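Local coordinates for hypothetical protein (Bacteroides caccae, PDB 4M8R) that is of unknown function but probably combines an N-terminal Ig-like domain with a WD40-like beta-propeller, at residues P261-Q266 / P306-M311; V327-Y332 / R344-D349. One frame throughout, in Å; residues are numbered along the deposited sequence.

Contact 1 of 2, residues P261-Q266 / P306-M311. With EDO (1,2-ethanediol), chain H.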
ATOM      1  N   PRO A 261      17.456 -17.975 -18.841  1.00 48.79           N
ATOM      2  CA  PRO A 261      16.417 -18.073 -17.826  1.00 47.23           C
ATOM      3  C   PRO A 261      15.046 -18.401 -18.413  1.00 47.68           C
ATOM      4  O   PRO A 261      14.689 -17.924 -19.492  1.00 48.12           O
ATOM      5  CB  PRO A 261      16.403 -16.682 -17.178  1.00 45.91           C
ATOM      6  CG  PRO A 261      17.166 -15.787 -18.087  1.00 46.99           C
ATOM      7  CD  PRO A 261      18.100 -16.651 -18.872  1.00 48.69           C
ATOM      8  N   GLY A 262      14.297 -19.233 -17.700  1.00 47.32           N
ATOM      9  CA  GLY A 262      12.906 -19.465 -18.031  1.00 47.98           C
ATOM     10  C   GLY A 262      12.076 -18.254 -17.651  1.00 46.92           C
ATOM     11  O   GLY A 262      12.536 -17.371 -16.919  1.00 44.23           O
ATOM     12  N   VAL A 263      10.847 -18.211 -18.151  1.00 48.11           N
ATOM     13  CA  VAL A 263       9.974 -17.067 -17.931  1.00 46.81           C
ATOM     14  C   VAL A 263       8.579 -17.529 -17.554  1.00 46.44           C
ATOM     15  O   VAL A 263       8.002 -18.378 -18.220  1.00 47.48           O
ATOM     16  CB  VAL A 263       9.907 -16.189 -19.194  1.00 48.52           C
ATOM     17  CG1 VAL A 263       8.783 -15.171 -19.096  1.00 48.85           C
ATOM     18  CG2 VAL A 263      11.236 -15.486 -19.419  1.00 48.25           C
ATOM     19  N   PHE A 264       8.052 -16.966 -16.473  1.00 46.10           N
ATOM     20  CA  PHE A 264       6.671 -17.214 -16.069  1.00 48.05           C
ATOM     21  C   PHE A 264       5.724 -16.476 -16.997  1.00 49.18           C
ATOM     22  O   PHE A 264       5.867 -15.272 -17.206  1.00 47.12           O
ATOM     23  CB  PHE A 264       6.401 -16.705 -14.644  1.00 46.27           C
ATOM     24  CG  PHE A 264       6.836 -17.645 -13.553  1.00 46.21           C
ATOM     25  CD1 PHE A 264       6.138 -18.814 -13.309  1.00 47.77           C
ATOM     26  CD2 PHE A 264       7.922 -17.338 -12.741  1.00 45.03           C
ATOM     27  CE1 PHE A 264       6.526 -19.673 -12.292  1.00 47.68           C
ATOM     28  CE2 PHE A 264       8.316 -18.192 -11.725  1.00 44.62           C
ATOM     29  CZ  PHE A 264       7.617 -19.366 -11.503  1.00 45.72           C
HETATM   30  N   MSE A 265       4.737 -17.187 -17.520  1.00 52.37           N
HETATM   31  CA  MSE A 265       3.615 -16.541 -18.190  1.00 56.02           C
HETATM   32  C   MSE A 265       2.797 -15.813 -17.158  1.00 55.25           C
HETATM   33  O   MSE A 265       2.958 -16.050 -15.957  1.00 54.48           O
HETATM   34  CB  MSE A 265       2.795 -17.620 -18.862  1.00 60.85           C
HETATM   35  CG  MSE A 265       1.874 -17.032 -19.914  1.00 66.26           C
HETATM   36 SE   MSE A 265       1.138 -18.504 -20.976  0.75 72.37          SE
HETATM   37  CE  MSE A 265       2.778 -19.425 -21.550  1.00 72.31           C
ATOM     38  N   GLN A 266       1.928 -14.901 -17.597  1.00 56.42           N
ATOM     39  CA  GLN A 266       1.050 -14.187 -16.664  1.00 56.44           C
ATOM     40  C   GLN A 266       0.192 -15.207 -15.915  1.00 57.46           C
ATOM     41  O   GLN A 266      -0.303 -16.167 -16.509  1.00 55.21           O
ATOM     42  CB  GLN A 266       0.171 -13.149 -17.376  1.00 57.53           C
ATOM     43  CG  GLN A 266      -0.574 -12.211 -16.423  1.00 56.91           C
ATOM     44  CD  GLN A 266      -1.448 -11.187 -17.139  1.00 58.02           C
ATOM     45  OE1 GLN A 266      -0.960 -10.166 -17.620  1.00 55.97           O
ATOM     46  NE2 GLN A 266      -2.751 -11.451 -17.198  1.00 60.07           N
ATOM     47  N   PRO A 306      13.546 -17.377 -24.231  1.00 58.35           N
ATOM     48  CA  PRO A 306      12.275 -16.859 -23.746  1.00 56.58           C
ATOM     49  C   PRO A 306      12.406 -15.417 -23.255  1.00 54.76           C
ATOM     50  O   PRO A 306      13.477 -15.016 -22.802  1.00 54.07           O
ATOM     51  CB  PRO A 306      11.931 -17.782 -22.565  1.00 56.49           C
ATOM     52  CG  PRO A 306      12.913 -18.901 -22.605  1.00 57.75           C
ATOM     53  CD  PRO A 306      14.118 -18.370 -23.308  1.00 58.30           C
ATOM     54  N   PHE A 307      11.323 -14.653 -23.341  1.00 53.47           N
ATOM     55  CA  PHE A 307      11.315 -13.291 -22.817  1.00 52.07           C
ATOM     56  C   PHE A 307       9.956 -12.917 -22.256  1.00 50.22           C
ATOM     57  O   PHE A 307       8.971 -13.622 -22.461  1.00 49.54           O
ATOM     58  CB  PHE A 307      11.704 -12.296 -23.913  1.00 53.51           C
ATOM     59  CG  PHE A 307      10.723 -12.236 -25.051  1.00 54.73           C
ATOM     60  CD1 PHE A 307       9.585 -11.448 -24.961  1.00 54.90           C
ATOM     61  CD2 PHE A 307      10.936 -12.967 -26.206  1.00 56.36           C
ATOM     62  CE1 PHE A 307       8.678 -11.394 -26.006  1.00 56.71           C
ATOM     63  CE2 PHE A 307      10.034 -12.912 -27.255  1.00 58.22           C
ATOM     64  CZ  PHE A 307       8.903 -12.130 -27.155  1.00 58.22           C
ATOM     65  N   TYR A 308       9.922 -11.799 -21.539  1.00 48.41           N
ATOM     66  CA  TYR A 308       8.666 -11.198 -21.126  1.00 48.58           C
ATOM     67  C   TYR A 308       8.739  -9.684 -21.197  1.00 49.56           C
ATOM     68  O   TYR A 308       9.813  -9.108 -21.075  1.00 50.77           O
ATOM     69  CB  TYR A 308       8.290 -11.634 -19.708  1.00 46.40           C
ATOM     70  CG  TYR A 308       9.091 -10.991 -18.600  1.00 44.30           C
ATOM     71  CD1 TYR A 308      10.321 -11.512 -18.202  1.00 43.06           C
ATOM     72  CD2 TYR A 308       8.602  -9.876 -17.926  1.00 44.04           C
ATOM     73  CE1 TYR A 308      11.048 -10.935 -17.173  1.00 41.48           C
ATOM     74  CE2 TYR A 308       9.318  -9.289 -16.899  1.00 42.61           C
ATOM     75  CZ  TYR A 308      10.543  -9.819 -16.529  1.00 41.29           C
ATOM     76  OH  TYR A 308      11.252  -9.226 -15.515  1.00 39.92           O
ATOM     77  N   PHE A 309       7.586  -9.058 -21.412  1.00 50.57           N
ATOM     78  CA  PHE A 309       7.418  -7.619 -21.224  1.00 50.71           C
ATOM     79  C   PHE A 309       6.625  -7.402 -19.942  1.00 48.36           C
ATOM     80  O   PHE A 309       5.547  -7.962 -19.796  1.00 47.13           O
ATOM     81  CB  PHE A 309       6.605  -7.010 -22.366  1.00 53.16           C
ATOM     82  CG  PHE A 309       7.329  -6.929 -23.675  1.00 54.14           C
ATOM     83  CD1 PHE A 309       7.325  -8.001 -24.550  1.00 55.23           C
ATOM     84  CD2 PHE A 309       7.974  -5.758 -24.053  1.00 54.47           C
ATOM     85  CE1 PHE A 309       7.975  -7.917 -25.771  1.00 57.16           C
ATOM     86  CE2 PHE A 309       8.627  -5.669 -25.271  1.00 56.31           C
ATOM     87  CZ  PHE A 309       8.627  -6.751 -26.134  1.00 57.52           C
ATOM     88  N   GLY A 310       7.150  -6.600 -19.023  1.00 47.29           N
ATOM     89  CA  GLY A 310       6.388  -6.169 -17.854  1.00 47.02           C
ATOM     90  C   GLY A 310       5.559  -4.954 -18.229  1.00 49.66           C
ATOM     91  O   GLY A 310       6.113  -3.902 -18.536  1.00 51.61           O
HETATM   92  N   MSE A 311       4.234  -5.101 -18.219  1.00 50.97           N
HETATM   93  CA  MSE A 311       3.325  -4.047 -18.699  1.00 52.58           C
HETATM   94  C   MSE A 311       2.903  -3.083 -17.614  1.00 53.73           C
HETATM   95  O   MSE A 311       2.179  -2.127 -17.882  1.00 54.25           O
HETATM   96  CB  MSE A 311       2.093  -4.693 -19.323  1.00 53.09           C
HETATM   97  CG  MSE A 311       2.462  -5.687 -20.421  1.00 53.11           C
HETATM   98 SE   MSE A 311       3.500  -4.834 -21.854  0.75 53.20          SE
HETATM   99  CE  MSE A 311       2.156  -3.554 -22.517  1.00 57.28           C
TER
HETATM  100  C1  EDO H 506      14.299 -12.823 -20.610  1.00 51.08           C
HETATM  101  O1  EDO H 506      15.501 -13.127 -19.896  1.00 56.80           O
HETATM  102  C2  EDO H 506      13.783 -11.475 -20.130  1.00 54.48           C
HETATM  103  O2  EDO H 506      12.638 -11.053 -20.884  1.00 55.18           O
HETATM  104  O   HOH W   1      15.217 -15.812 -21.010  1.00 39.58           O
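The ring of Tyr-308 has Val-263 to one side of its plane and the ethanediol to the other, both approaching obliquely. The diol's O2 lies 3.6 Å from Tyr-308 CD1 and takes the backbone N-H of Tyr-308 in a 2.9 Å bond, N to O2, at 163°. With its CG1 opposite the main-chain N (chi1 168°), Val-263 can split its two methyls between neighbours: CG1 reaches Tyr-308 CB at 3.6 Å, while CG2 sits 4.0 Å from Pro-306 CB. At the other end of the contact the Pro-306 ring brings CG to 3.7 Å from Pro-261 O. That carbonyl accepts a water (2.7 Å, water to Pro-261 O), which also donates to Pro-306 O and bonds to the diol's O1. Cutting this valine back to alanine removes both methyl contacts and is likely to open a gap beside Pro-306 and Tyr-308 CB. Val-327 lies against both Val-263 and Tyr-308. Strands 262-264 and 303-310 belong to separate sheets; 262-264 and 306-310 run at 35° to each other, and the two segments share no direct hydrogen bond, consistent with the first strands of two consecutive blades of the WD40-like propeller.

Contact 2 of 2, residues V327-Y332 / R344-D349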
ATOM      1  N   VAL A 327       4.399 -12.577 -22.720  1.00 53.66           N
ATOM      2  CA  VAL A 327       5.596 -13.407 -22.806  1.00 51.96           C
ATOM      3  C   VAL A 327       5.675 -14.127 -24.137  1.00 53.09           C
ATOM      4  O   VAL A 327       4.669 -14.328 -24.813  1.00 54.41           O
ATOM      5  CB  VAL A 327       5.667 -14.445 -21.667  1.00 51.88           C
ATOM      6  CG1 VAL A 327       5.393 -13.774 -20.327  1.00 51.31           C
ATOM      7  CG2 VAL A 327       4.695 -15.590 -21.901  1.00 55.24           C
ATOM      8  N   GLY A 328       6.886 -14.532 -24.491  1.00 52.58           N
ATOM      9  CA  GLY A 328       7.097 -15.268 -25.718  1.00 55.04           C
ATOM     10  C   GLY A 328       8.508 -15.776 -25.889  1.00 54.40           C
ATOM     11  O   GLY A 328       9.293 -15.817 -24.938  1.00 51.74           O
ATOM     12  N   TYR A 329       8.806 -16.166 -27.124  1.00 57.36           N
ATOM     13  CA  TYR A 329      10.086 -16.736 -27.502  1.00 57.78           C
ATOM     14  C   TYR A 329      10.720 -15.905 -28.615  1.00 57.52           C
ATOM     15  O   TYR A 329      10.048 -15.546 -29.587  1.00 58.34           O
ATOM     16  CB  TYR A 329       9.875 -18.152 -28.027  1.00 61.41           C
ATOM     17  CG  TYR A 329       9.651 -19.220 -26.975  1.00 62.38           C
ATOM     18  CD1 TYR A 329      10.683 -19.627 -26.136  1.00 61.04           C
ATOM     19  CD2 TYR A 329       8.423 -19.871 -26.863  1.00 65.85           C
ATOM     20  CE1 TYR A 329      10.493 -20.623 -25.194  1.00 62.45           C
ATOM     21  CE2 TYR A 329       8.225 -20.871 -25.925  1.00 67.25           C
ATOM     22  CZ  TYR A 329       9.264 -21.245 -25.094  1.00 66.15           C
ATOM     23  OH  TYR A 329       9.078 -22.243 -24.162  1.00 68.88           O
HETATM   24  N   MSE A 330      12.006 -15.593 -28.461  1.00 56.41           N
HETATM   25  CA  MSE A 330      12.813 -15.073 -29.561  1.00 57.65           C
HETATM   26  C   MSE A 330      13.289 -16.288 -30.304  1.00 60.91           C
HETATM   27  O   MSE A 330      13.943 -17.148 -29.720  1.00 60.07           O
HETATM   28  CB  MSE A 330      14.008 -14.266 -29.058  1.00 55.59           C
HETATM   29  CG  MSE A 330      14.728 -13.499 -30.172  1.00 57.21           C
HETATM   30 SE   MSE A 330      15.820 -14.656 -31.353  0.75 60.03          SE
HETATM   31  CE  MSE A 330      16.974 -15.571 -30.038  1.00 58.32           C
ATOM     32  N   ILE A 331      12.970 -16.377 -31.596  1.00 64.01           N
ATOM     33  CA  ILE A 331      13.349 -17.529 -32.411  1.00 68.46           C
ATOM     34  C   ILE A 331      14.284 -17.091 -33.536  1.00 69.77           C
ATOM     35  O   ILE A 331      13.932 -16.216 -34.326  1.00 69.72           O
ATOM     36  CB  ILE A 331      12.099 -18.224 -32.990  1.00 72.28           C
ATOM     37  CG1 ILE A 331      11.297 -18.855 -31.849  1.00 72.05           C
ATOM     38  CG2 ILE A 331      12.489 -19.292 -34.007  1.00 75.94           C
ATOM     39  CD1 ILE A 331       9.878 -19.214 -32.221  1.00 75.83           C
ATOM     40  N   TYR A 332      15.463 -17.713 -33.605  1.00 70.43           N
ATOM     41  CA  TYR A 332      16.495 -17.337 -34.573  1.00 72.43           C
ATOM     42  C   TYR A 332      16.836 -18.472 -35.531  1.00 77.22           C
ATOM     43  O   TYR A 332      17.070 -19.600 -35.103  1.00 77.50           O
ATOM     44  CB  TYR A 332      17.767 -16.887 -33.845  1.00 70.41           C
ATOM     45  CG  TYR A 332      18.974 -16.737 -34.751  1.00 72.37           C
ATOM     46  CD1 TYR A 332      19.157 -15.588 -35.513  1.00 72.68           C
ATOM     47  CD2 TYR A 332      19.929 -17.745 -34.845  1.00 75.00           C
ATOM     48  CE1 TYR A 332      20.255 -15.445 -36.344  1.00 75.73           C
ATOM     49  CE2 TYR A 332      21.031 -17.614 -35.673  1.00 78.24           C
ATOM     50  CZ  TYR A 332      21.190 -16.464 -36.422  1.00 78.78           C
ATOM     51  OH  TYR A 332      22.286 -16.338 -37.250  1.00 81.88           O
ATOM     52  N   ARG A 344       8.126 -13.573 -31.034  1.00 65.99           N
ATOM     53  CA  ARG A 344       6.760 -14.067 -31.159  1.00 68.72           C
ATOM     54  C   ARG A 344       6.166 -14.364 -29.784  1.00 66.80           C
ATOM     55  O   ARG A 344       6.760 -15.103 -28.989  1.00 65.71           O
ATOM     56  CB  ARG A 344       6.761 -15.330 -32.020  1.00 72.63           C
ATOM     57  CG  ARG A 344       7.272 -15.083 -33.437  1.00 76.07           C
ATOM     58  CD  ARG A 344       7.529 -16.365 -34.207  1.00 80.04           C
ATOM     59  NE  ARG A 344       6.241 -16.975 -34.592  1.00 82.55           N
ATOM     60  CZ  ARG A 344       6.100 -18.120 -35.251  1.00 86.30           C
ATOM     61  NH1 ARG A 344       7.162 -18.845 -35.590  1.00 87.51           N
ATOM     62  NH2 ARG A 344       4.878 -18.554 -35.551  1.00 90.09           N
ATOM     63  N   LEU A 345       5.005 -13.781 -29.498  1.00 66.62           N
ATOM     64  CA  LEU A 345       4.333 -14.012 -28.223  1.00 65.75           C
ATOM     65  C   LEU A 345       3.734 -15.404 -28.176  1.00 68.41           C
ATOM     66  O   LEU A 345       3.339 -15.952 -29.201  1.00 71.01           O
ATOM     67  CB  LEU A 345       3.224 -12.983 -27.986  1.00 66.01           C
ATOM     68  CG  LEU A 345       3.626 -11.515 -27.846  1.00 63.56           C
ATOM     69  CD1 LEU A 345       2.409 -10.690 -27.466  1.00 64.80           C
ATOM     70  CD2 LEU A 345       4.727 -11.326 -26.811  1.00 60.45           C
ATOM     71  N   LEU A 346       3.700 -15.980 -26.977  1.00 69.10           N
ATOM     72  CA  LEU A 346       2.974 -17.214 -26.729  1.00 72.71           C
ATOM     73  C   LEU A 346       1.665 -16.837 -26.052  1.00 74.39           C
ATOM     74  O   LEU A 346       1.667 -16.327 -24.929  1.00 71.52           O
ATOM     75  CB  LEU A 346       3.794 -18.158 -25.846  1.00 71.23           C
ATOM     76  CG  LEU A 346       3.215 -19.559 -25.649  1.00 74.84           C
ATOM     77  CD1 LEU A 346       3.114 -20.295 -26.975  1.00 77.58           C
ATOM     78  CD2 LEU A 346       4.065 -20.346 -24.664  1.00 73.90           C
ATOM     79  N   GLU A 347       0.558 -17.064 -26.757  1.00 79.28           N
ATOM     80  CA  GLU A 347      -0.773 -16.709 -26.275  1.00 82.57           C
ATOM     81  C   GLU A 347      -1.757 -17.835 -26.594  1.00 88.52           C
ATOM     82  O   GLU A 347      -1.502 -18.654 -27.478  1.00 89.32           O
ATOM     83  CB  GLU A 347      -1.245 -15.406 -26.928  1.00 82.32           C
ATOM     84  CG  GLU A 347      -0.483 -14.166 -26.472  1.00 77.96           C
ATOM     85  CD  GLU A 347      -0.940 -12.884 -27.155  1.00 78.90           C
ATOM     86  OE1 GLU A 347      -1.655 -12.954 -28.178  1.00 81.34           O
ATOM     87  OE2 GLU A 347      -0.569 -11.792 -26.669  1.00 77.20           O
ATOM     88  N   PRO A 348      -2.881 -17.893 -25.861  1.00 93.51           N
ATOM     89  CA  PRO A 348      -3.905 -18.895 -26.154  1.00101.01           C
ATOM     90  C   PRO A 348      -4.710 -18.528 -27.398  1.00106.02           C
ATOM     91  O   PRO A 348      -5.000 -17.350 -27.619  1.00103.08           O
ATOM     92  CB  PRO A 348      -4.788 -18.866 -24.906  1.00102.17           C
ATOM     93  CG  PRO A 348      -4.625 -17.490 -24.354  1.00 97.31           C
ATOM     94  CD  PRO A 348      -3.219 -17.080 -24.676  1.00 91.99           C
ATOM     95  N   ASP A 349      -5.059 -19.535 -28.198  1.00115.22           N
ATOM     96  CA  ASP A 349      -5.812 -19.334 -29.438  1.00124.91           C
ATOM     97  C   ASP A 349      -7.152 -18.643 -29.172  1.00129.82           C
ATOM     98  O   ASP A 349      -7.795 -18.887 -28.148  1.00131.80           O
ATOM     99  CB  ASP A 349      -6.067 -20.677 -30.157  1.00131.52           C
ATOM    100  CG  ASP A 349      -4.845 -21.200 -30.913  1.00130.27           C
ATOM    101  OD1 ASP A 349      -3.972 -20.397 -31.312  1.00126.42           O
ATOM    102  OD2 ASP A 349      -4.769 -22.429 -31.126  1.00131.91           O
TER
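Tyr-329 and Arg-344 form a hydrogen-bonded antiparallel pair, each backbone N-H going to the other's carbonyl. Tyr-329 N donates to Arg-344 O at 3.0 Å; the return bond, Arg-344 N to Tyr-329 O, is 3.1 Å. Further along, Leu-346 N donates to Val-327 O at 2.9 Å.

Weaker CH···O contacts fill in between these bonds. Arg-344 O also receives the CA-H of Gly-328 (CA to O 3.3 Å), and Val-327 O that of Leu-345. Gly-328 and Leu-345 are the non-hydrogen-bonded pair; with no side chain on the glycine, their CA atoms come within 3.9 Å. This is a beta hairpin, strands 325-333 and 340-348, forming the middle of a four-stranded antiparallel sheet that reads as one blade of the WD40-like propeller.

Among the side chains, Leu-345 comes nearest: with CG anti to its own carbonyl carbon (chi1 -64°), its CD2 methyl lies 3.6 Å from Val-327 O. The apolar touches are looser. Leu-346 CD2 comes obliquely to the Tyr-329 ring, 4.4 Å from CE2. Arg-344 uses its aliphatic stem: CD passes 4.2 Å from Ile-331 CD1, and a bend about the CG-CD bond (chi3 73°) then sets the direction of NE.

Polar ends find partners elsewhere: Arg-344 NE bonds Gln-358 O on the next strand of the blade, and Tyr-329 OH reaches Leu-273 O in the neighbouring sheet.

Overall arrangement
Both contacts are largely buried in the WD40-like domain, each with one partly exposed member, Pro-261 in contact 1 and Arg-344 in contact 2. Contact 1 lies nearer the centre of the chain and joins two sheets through methyls, proline rings, a water and a diol probably left from crystallisation; contact 2, farther out, joins two strands of one sheet and rests on backbone hydrogen bonds. Their centres are about 10 Å apart, and strands 303-310 and 325-333 are neighbours in the same sheet: Phe-307 N probably donates to Gly-328 O at 2.8 Å. Across the sheet boundary, Met-265 CE packs 3.5 Å from Leu-346 CD2, so the 261-266 segment touches the hairpin too.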